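Local coordinates for oligopeptide-binding protein AppA (Bacillus subtilis, PDB 1XOC) that captures oligopeptides outside the cell and delivers them to an ABC-type permease that supports sporulation and genetic competence, at residues P18-P32 and R211-A225. Residues are numbered along the deposited sequence; the frame is centred on the assembly and turned at random.
Sequences PQQGGDLVVGSIGEP and RPYLDTVTYKVIPDA. With ZN (zinc ion), chain P.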
loop_
_atom_site.group_PDB
_atom_site.type_symbol
_atom_site.label_atom_id
_atom_site.label_comp_id
_atom_site.label_asym_id
_atom_site.label_seq_id
_atom_site.Cartn_x
_atom_site.Cartn_y
_atom_site.Cartn_z
ATOM N N PRO A 18 4.915 -32.149 4.917
ATOM C CA PRO A 18 5.172 -30.939 5.715
ATOM C C PRO A 18 5.481 -31.225 7.177
ATOM O O PRO A 18 4.906 -32.134 7.760
ATOM C CB PRO A 18 3.881 -30.123 5.567
ATOM C CG PRO A 18 3.286 -30.601 4.290
ATOM C CD PRO A 18 3.588 -32.068 4.273
ATOM N N GLN A 19 6.413 -30.452 7.722
ATOM C CA GLN A 19 6.992 -30.634 9.044
ATOM C C GLN A 19 6.645 -29.417 9.893
ATOM O O GLN A 19 6.849 -28.285 9.466
ATOM C CB GLN A 19 8.519 -30.672 8.938
ATOM C CG GLN A 19 9.084 -31.841 8.183
ATOM C CD GLN A 19 9.116 -33.062 9.031
ATOM O OE1 GLN A 19 9.903 -33.141 9.977
ATOM N NE2 GLN A 19 8.249 -34.029 8.728
ATOM N N GLN A 20 6.173 -29.652 11.112
ATOM C CA GLN A 20 5.879 -28.574 12.029
ATOM C C GLN A 20 7.166 -28.119 12.676
ATOM O O GLN A 20 8.078 -28.912 12.876
ATOM C CB GLN A 20 4.904 -29.037 13.110
ATOM C CG GLN A 20 4.196 -27.931 13.813
ATOM C CD GLN A 20 3.237 -28.449 14.863
ATOM O OE1 GLN A 20 2.088 -28.754 14.565
ATOM N NE2 GLN A 20 3.705 -28.552 16.090
ATOM N N GLY A 21 7.257 -26.830 12.984
ATOM C CA GLY A 21 8.385 -26.315 13.733
ATOM C C GLY A 21 9.089 -25.131 13.096
ATOM O O GLY A 21 8.928 -24.839 11.911
ATOM N N GLY A 22 9.844 -24.428 13.926
ATOM C CA GLY A 22 10.702 -23.364 13.458
ATOM C C GLY A 22 10.166 -21.974 13.710
ATOM O O GLY A 22 8.990 -21.751 14.036
ATOM N N ASP A 23 11.065 -21.016 13.545
ATOM C CA ASP A 23 10.803 -19.629 13.844
ATOM C C ASP A 23 11.263 -18.782 12.645
ATOM O O ASP A 23 12.401 -18.895 12.166
ATOM C CB ASP A 23 11.512 -19.258 15.148
ATOM C CG ASP A 23 11.128 -20.182 16.300
ATOM O OD1 ASP A 23 10.021 -20.053 16.853
ATOM O OD2 ASP A 23 11.941 -21.067 16.681
ATOM N N LEU A 24 10.366 -17.980 12.117
ATOM C CA LEU A 24 10.738 -17.091 11.028
ATOM C C LEU A 24 10.941 -15.707 11.620
ATOM O O LEU A 24 10.139 -15.254 12.433
ATOM C CB LEU A 24 9.687 -17.072 9.920
ATOM C CG LEU A 24 10.178 -16.577 8.562
ATOM C CD1 LEU A 24 10.971 -17.654 7.863
ATOM C CD2 LEU A 24 9.005 -16.145 7.756
ATOM N N VAL A 25 12.034 -15.060 11.234
ATOM C CA VAL A 25 12.306 -13.699 11.659
ATOM C C VAL A 25 12.418 -12.856 10.397
ATOM O O VAL A 25 13.387 -12.954 9.646
ATOM C CB VAL A 25 13.564 -13.584 12.534
ATOM C CG1 VAL A 25 13.769 -12.128 12.978
ATOM C CG2 VAL A 25 13.472 -14.514 13.742
ATOM N N VAL A 26 11.386 -12.054 10.193
ATOM C CA VAL A 26 11.189 -11.205 9.014
ATOM C C VAL A 26 11.753 -9.821 9.321
ATOM O O VAL A 26 11.354 -9.162 10.296
ATOM C CB VAL A 26 9.684 -11.084 8.674
ATOM C CG1 VAL A 26 9.406 -10.160 7.485
ATOM C CG2 VAL A 26 9.101 -12.478 8.457
ATOM N N GLY A 27 12.673 -9.365 8.481
ATOM C CA GLY A 27 13.229 -8.009 8.640
ATOM C C GLY A 27 12.321 -7.014 7.938
ATOM O O GLY A 27 11.817 -7.287 6.828
ATOM N N SER A 28 12.029 -5.891 8.590
ATOM C CA SER A 28 11.215 -4.856 7.967
ATOM C C SER A 28 11.854 -3.518 8.209
ATOM O O SER A 28 12.276 -3.209 9.334
ATOM C CB SER A 28 9.813 -4.819 8.565
ATOM O OG SER A 28 9.103 -3.693 8.032
ATOM N N ILE A 29 11.869 -2.671 7.189
ATOM C CA ILE A 29 12.409 -1.302 7.401
ATOM C C ILE A 29 11.388 -0.300 7.929
ATOM O O ILE A 29 11.751 0.852 8.190
ATOM C CB ILE A 29 13.074 -0.722 6.136
ATOM C CG1 ILE A 29 12.061 -0.484 5.017
ATOM C CG2 ILE A 29 14.232 -1.639 5.706
ATOM C CD1 ILE A 29 12.628 0.354 3.849
ATOM N N GLY A 30 10.142 -0.708 8.098
ATOM C CA GLY A 30 9.089 0.181 8.619
ATOM C C GLY A 30 8.315 -0.463 9.767
ATOM O O GLY A 30 7.936 -1.614 9.687
ATOM N N GLU A 31 8.114 0.288 10.843
ATOM C CA GLU A 31 7.324 -0.208 11.968
ATOM C C GLU A 31 5.849 0.037 11.759
ATOM O O GLU A 31 5.470 1.129 11.337
ATOM C CB GLU A 31 7.762 0.479 13.251
ATOM C CG GLU A 31 7.214 -0.149 14.510
ATOM C CD GLU A 31 7.947 0.313 15.740
ATOM O OE1 GLU A 31 8.684 1.335 15.680
ATOM O OE2 GLU A 31 7.763 -0.353 16.775
ATOM N N PRO A 32 4.998 -0.966 12.077
ATOM C CA PRO A 32 3.567 -0.712 12.029
ATOM C C PRO A 32 3.080 0.360 12.997
ATOM O O PRO A 32 3.804 0.782 13.967
ATOM C CB PRO A 32 2.950 -2.068 12.412
ATOM C CG PRO A 32 4.011 -3.066 12.141
ATOM C CD PRO A 32 5.286 -2.363 12.483
ATOM N N ARG A 211 -3.378 -25.441 12.323
ATOM C CA ARG A 211 -2.262 -24.680 12.836
ATOM C C ARG A 211 -1.182 -24.411 11.776
ATOM O O ARG A 211 -0.853 -25.312 10.991
ATOM C CB ARG A 211 -1.598 -25.453 13.987
ATOM C CG ARG A 211 -0.556 -24.646 14.799
ATOM C CD ARG A 211 0.294 -25.618 15.569
ATOM N NE ARG A 211 1.270 -25.065 16.504
ATOM C CZ ARG A 211 2.559 -24.865 16.252
ATOM N NH1 ARG A 211 3.066 -25.041 15.035
ATOM N NH2 ARG A 211 3.349 -24.460 17.254
ATOM N N PRO A 212 -0.594 -23.201 11.799
ATOM C CA PRO A 212 0.648 -23.012 11.041
ATOM C C PRO A 212 1.680 -24.070 11.322
ATOM O O PRO A 212 1.718 -24.622 12.423
ATOM C CB PRO A 212 1.183 -21.675 11.597
ATOM C CG PRO A 212 -0.036 -20.927 11.918
ATOM C CD PRO A 212 -0.991 -21.946 12.475
ATOM N N TYR A 213 2.545 -24.323 10.345
ATOM C CA TYR A 213 3.704 -25.183 10.595
ATOM C C TYR A 213 4.753 -24.460 11.450
ATOM O O TYR A 213 5.317 -25.050 12.387
ATOM C CB TYR A 213 4.327 -25.668 9.291
ATOM C CG TYR A 213 3.360 -26.456 8.451
ATOM C CD1 TYR A 213 2.904 -27.698 8.865
ATOM C CD2 TYR A 213 2.892 -25.952 7.250
ATOM C CE1 TYR A 213 2.012 -28.424 8.096
ATOM C CE2 TYR A 213 1.988 -26.676 6.465
ATOM C CZ TYR A 213 1.544 -27.895 6.907
ATOM O OH TYR A 213 0.653 -28.637 6.158
ATOM N N LEU A 214 5.009 -23.198 11.120
ATOM C CA LEU A 214 5.951 -22.372 11.868
ATOM C C LEU A 214 5.421 -22.107 13.266
ATOM O O LEU A 214 4.236 -21.865 13.440
ATOM C CB LEU A 214 6.223 -21.021 11.141
ATOM C CG LEU A 214 6.946 -21.203 9.796
ATOM C CD1 LEU A 214 6.820 -19.952 8.911
ATOM C CD2 LEU A 214 8.423 -21.505 10.036
ATOM N N ASP A 215 6.298 -22.187 14.268
ATOM C CA ASP A 215 5.917 -21.979 15.655
ATOM C C ASP A 215 5.716 -20.502 15.982
ATOM O O ASP A 215 4.779 -20.156 16.714
ATOM C CB ASP A 215 6.948 -22.565 16.598
ATOM C CG ASP A 215 7.013 -24.089 16.536
ATOM O OD1 ASP A 215 5.979 -24.757 16.336
ATOM O OD2 ASP A 215 8.124 -24.615 16.694
ATOM N N THR A 216 6.616 -19.663 15.470
ATOM C CA THR A 216 6.542 -18.227 15.652
ATOM C C THR A 216 6.958 -17.448 14.413
ATOM O O THR A 216 7.698 -17.941 13.575
ATOM C CB THR A 216 7.453 -17.742 16.824
ATOM O OG1 THR A 216 8.839 -17.928 16.486
ATOM C CG2 THR A 216 7.177 -18.503 18.090
ATOM N N VAL A 217 6.435 -16.237 14.303
ATOM C CA VAL A 217 6.885 -15.265 13.328
ATOM C C VAL A 217 7.209 -13.970 14.054
ATOM O O VAL A 217 6.396 -13.450 14.795
ATOM C CB VAL A 217 5.805 -14.980 12.287
ATOM C CG1 VAL A 217 6.259 -13.901 11.333
ATOM C CG2 VAL A 217 5.464 -16.215 11.540
ATOM N N THR A 218 8.412 -13.469 13.832
ATOM C CA THR A 218 8.847 -12.228 14.433
ATOM C C THR A 218 9.075 -11.196 13.337
ATOM O O THR A 218 9.751 -11.465 12.373
ATOM C CB THR A 218 10.158 -12.465 15.196
ATOM O OG1 THR A 218 9.946 -13.415 16.239
ATOM C CG2 THR A 218 10.595 -11.216 15.900
ATOM N N TYR A 219 8.481 -10.025 13.501
ATOM C CA TYR A 219 8.599 -8.942 12.541
ATOM C C TYR A 219 9.556 -7.954 13.176
ATOM O O TYR A 219 9.188 -7.234 14.063
ATOM C CB TYR A 219 7.230 -8.291 12.338
ATOM C CG TYR A 219 6.996 -7.454 11.093
ATOM C CD1 TYR A 219 7.014 -6.081 11.148
ATOM C CD2 TYR A 219 6.677 -8.044 9.891
ATOM C CE1 TYR A 219 6.763 -5.325 10.045
ATOM C CE2 TYR A 219 6.425 -7.289 8.782
ATOM C CZ TYR A 219 6.462 -5.933 8.858
ATOM O OH TYR A 219 6.208 -5.160 7.756
ATOM N N LYS A 220 10.787 -7.966 12.699
ATOM C CA LYS A 220 11.863 -7.256 13.353
ATOM C C LYS A 220 12.108 -5.936 12.654
ATOM O O LYS A 220 12.391 -5.906 11.479
ATOM C CB LYS A 220 13.130 -8.100 13.358
ATOM C CG LYS A 220 14.238 -7.514 14.218
ATOM C CD LYS A 220 15.428 -8.434 14.305
ATOM C CE LYS A 220 16.494 -7.836 15.208
ATOM N NZ LYS A 220 17.677 -8.703 15.247
ATOM N N VAL A 221 11.991 -4.850 13.401
ATOM C CA VAL A 221 12.089 -3.533 12.819
ATOM C C VAL A 221 13.536 -3.075 12.747
ATOM O O VAL A 221 14.202 -2.932 13.760
ATOM C CB VAL A 221 11.263 -2.514 13.606
ATOM C CG1 VAL A 221 11.278 -1.204 12.906
ATOM C CG2 VAL A 221 9.846 -3.000 13.764
ATOM N N ILE A 222 14.006 -2.858 11.530
ATOM C CA ILE A 222 15.370 -2.459 11.286
ATOM C C ILE A 222 15.360 -1.315 10.270
ATOM O O ILE A 222 15.452 -1.563 9.081
ATOM C CB ILE A 222 16.216 -3.643 10.747
ATOM C CG1 ILE A 222 16.026 -4.903 11.616
ATOM C CG2 ILE A 222 17.691 -3.254 10.664
ATOM C CD1 ILE A 222 16.663 -6.118 11.006
ATOM N N PRO A 223 15.247 -0.056 10.712
ATOM C CA PRO A 223 15.100 1.047 9.733
ATOM C C PRO A 223 16.421 1.514 9.132
ATOM O O PRO A 223 16.856 2.663 9.328
ATOM C CB PRO A 223 14.379 2.107 10.539
ATOM C CG PRO A 223 15.019 1.973 11.851
ATOM C CD PRO A 223 15.195 0.473 12.089
ATOM N N ASP A 224 17.072 0.571 8.455
ATOM C CA ASP A 224 18.349 0.715 7.825
ATOM C C ASP A 224 18.578 -0.532 6.990
ATOM O O ASP A 224 18.877 -1.598 7.521
ATOM C CB ASP A 224 19.436 0.808 8.888
ATOM C CG ASP A 224 20.810 0.921 8.306
ATOM O OD1 ASP A 224 21.080 0.466 7.177
ATOM O OD2 ASP A 224 21.636 1.495 9.015
ATOM N N ALA A 225 18.400 -0.411 5.677
ATOM C CA ALA A 225 18.444 -1.564 4.785
ATOM C C ALA A 225 19.810 -2.256 4.853
ATOM O O ALA A 225 19.875 -3.476 4.761
ATOM C CB ALA A 225 18.130 -1.138 3.351
HETATM ZN ZN ZN P . 23.660 1.700 8.286
HETATM O O HOH W 1 5.925 -27.449 16.877
HETATM O O HOH W 2 1.004 -27.652 12.027
HETATM O O HOH W 3 10.736 -23.734 17.021
HETATM O O HOH W 4 10.192 -15.884 15.205
HETATM O O HOH W 5 23.675 2.551 6.326
#
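Strands 23-28 and 216-221 run parallel, pairing Asp23 with Thr216 through Ser28 with Val221, their axes 4.7 Å apart and crossing at -23°. Leu24, Val26 and Ser28 each donate their N-H to, and accept through their carbonyl from, segment 211-225; the last bond, Ile222 N to Ser28 O (2.8 Å), is almost straight. In this type 2 periplasmic-binding-protein fold, strand 23-28 is the outermost of a four-stranded mixed sheet, its far side taken up by backbone bonds of Val25 to Asn238 and of Gly27 to Phe239, and strand 198-203 flanks 216-221 antiparallel on its other side. On the face bearing Asp23, Val25 and Thr218, Thr216 OG1 donates a very short bond to Asp23 OD1 (2.5 Å), and one water joins Thr216 OG1, Thr218 OG1 and Leu24 O. On the other face Ser28 CB lies 3.4 Å from Tyr219 CE1; the ring is brought alongside it because CG stands anti to the backbone N (chi1 -161°), while Tyr219 OH hydrogen-bonds to Asp47 of helix 43-52. Before the strands, the Gln20 amide stacks over a face of the Arg211 guanidinium, planes 25° apart, with Gln20 CG 3.3 Å from Arg211 NH1. Arg211 NH2 reaches Asp215 OD1 (2.8 Å) in a salt bridge, and NE pairs with Asp205. A methionine in place of Arg211 would probably leave both aspartates without their cationic mate and the Gln20 amide without its flat partner. Pro18 CB sits over the Tyr213 ring, 3.9 Å from its centroid, in a CH-pi contact.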